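Local coordinates for protein putative isomerase YbhH (PDB 6OTV) that probably acts as an isomerase of the PrpF family, although its substrate and the reaction it catalyses are not established, at residues A[37-42]-A[58-63]. Residues are numbered along the deposited sequence; the frame is centred on the assembly and turned at random.
Sequences AIMGSG and SKVAII
Ser58 OG, hydrogen-bonded to both Val80 O and Glu46 OE2, meets the aliphatic base of Met39 across the contact, 4.0 Å from Met39 CB. At that distance, with Met39 CG 4.2 Å from the same oxygen, the approach is a van der Waals contact and not a polar bond. With OG anti to the backbone N of Ser58 (chi1 -175°), the hydroxyl lies beside the carbonyl carbon and faces the methionine's CB and CG. From the last helical turn, Met39 sends its chain toward the strand and past the serine, bending at chi2 (-56°) and chi3, and its terminal methyl comes closer to the strand than the sulfur does. Met39 CE lies 3.6 Å from Val60 CG2, the two side chains running at a slant to each other. The same methyl is 3.6 Å from Lys59 O, whereas Met39 SD stays 4.1 Å from that oxygen. The CB of Lys59 is directed away from residues 37-42, and its NZ bonds to Gln79 OE1. Directly after Met39, Gly40 leaves helical geometry with a positive phi (82°). Helix 28-39 thus ends against the start of strand 59-65, the parallel neighbour of strand 14-20; Ala17 and Val80 also touch Met39. The two segments meet through van der Waals contacts: a single buried methionine makes the helix side, while the buried serine hydroxyl draws its polar bonds from neighbouring parts of the chain.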
# COMPACT_ATOMS: atom_id res chain seq x y z
N ALA A 37 -14.58 -22.62 -21.81
CA ALA A 37 -15.96 -23.07 -21.92
C ALA A 37 -16.95 -21.99 -21.53
O ALA A 37 -18.07 -21.96 -22.05
CB ALA A 37 -16.18 -24.32 -21.06
N ILE A 38 -16.57 -21.09 -20.62
CA ILE A 38 -17.47 -20.00 -20.25
C ILE A 38 -17.64 -19.04 -21.41
O ILE A 38 -18.76 -18.61 -21.72
CB ILE A 38 -16.95 -19.28 -18.99
CG1 ILE A 38 -17.01 -20.21 -17.77
CG2 ILE A 38 -17.77 -18.03 -18.72
CD1 ILE A 38 -16.49 -19.56 -16.50
N MET A 39 -16.54 -18.70 -22.09
CA MET A 39 -16.58 -17.71 -23.16
C MET A 39 -16.99 -18.28 -24.51
O MET A 39 -17.44 -17.52 -25.37
CB MET A 39 -15.20 -17.06 -23.31
CG MET A 39 -14.79 -16.29 -22.10
SD MET A 39 -16.04 -15.07 -21.71
CE MET A 39 -15.96 -15.18 -19.97
N GLY A 40 -16.85 -19.58 -24.71
CA GLY A 40 -17.05 -20.14 -26.03
C GLY A 40 -15.84 -20.00 -26.92
O GLY A 40 -15.98 -19.80 -28.13
N SER A 41 -14.64 -20.08 -26.33
CA SER A 41 -13.41 -19.98 -27.10
C SER A 41 -13.35 -21.03 -28.19
O SER A 41 -13.74 -22.18 -27.99
CB SER A 41 -12.20 -20.12 -26.16
OG SER A 41 -10.99 -20.09 -26.88
N GLY A 42 -12.84 -20.63 -29.36
CA GLY A 42 -12.67 -21.53 -30.49
C GLY A 42 -13.60 -21.27 -31.65
O GLY A 42 -13.47 -21.94 -32.68
N SER A 58 -14.31 -10.83 -24.55
CA SER A 58 -13.90 -12.20 -24.27
C SER A 58 -12.84 -12.21 -23.18
O SER A 58 -11.77 -12.80 -23.31
CB SER A 58 -13.39 -12.88 -25.55
OG SER A 58 -13.11 -14.25 -25.32
N LYS A 59 -13.14 -11.53 -22.07
CA LYS A 59 -12.21 -11.36 -20.97
C LYS A 59 -12.79 -11.97 -19.69
O LYS A 59 -13.99 -12.19 -19.57
CB LYS A 59 -11.88 -9.88 -20.75
CG LYS A 59 -11.29 -9.17 -21.97
CD LYS A 59 -10.96 -7.72 -21.64
CE LYS A 59 -10.40 -6.97 -22.84
NZ LYS A 59 -9.07 -7.49 -23.24
N VAL A 60 -11.90 -12.25 -18.74
CA VAL A 60 -12.28 -12.83 -17.45
C VAL A 60 -11.54 -12.08 -16.35
O VAL A 60 -10.36 -11.76 -16.48
CB VAL A 60 -11.97 -14.34 -17.38
CG1 VAL A 60 -12.34 -14.90 -16.01
CG2 VAL A 60 -12.71 -15.10 -18.48
N ALA A 61 -12.25 -11.81 -15.25
CA ALA A 61 -11.66 -11.28 -14.03
C ALA A 61 -11.95 -12.26 -12.90
O ALA A 61 -13.12 -12.55 -12.62
CB ALA A 61 -12.21 -9.89 -13.70
N ILE A 62 -10.90 -12.76 -12.25
CA ILE A 62 -11.03 -13.70 -11.15
C ILE A 62 -10.71 -12.94 -9.86
O ILE A 62 -9.58 -12.49 -9.65
CB ILE A 62 -10.12 -14.92 -11.33
CG1 ILE A 62 -10.44 -15.62 -12.66
CG2 ILE A 62 -10.27 -15.87 -10.15
CD1 ILE A 62 -9.44 -16.69 -13.05
N ILE A 63 -11.71 -12.80 -8.99
CA ILE A 63 -11.65 -11.93 -7.83
C ILE A 63 -11.66 -12.78 -6.56
O ILE A 63 -12.37 -13.78 -6.48
CB ILE A 63 -12.81 -10.92 -7.81
CG1 ILE A 63 -13.03 -10.31 -9.20
CG2 ILE A 63 -12.58 -9.84 -6.77
CD1 ILE A 63 -11.83 -9.59 -9.76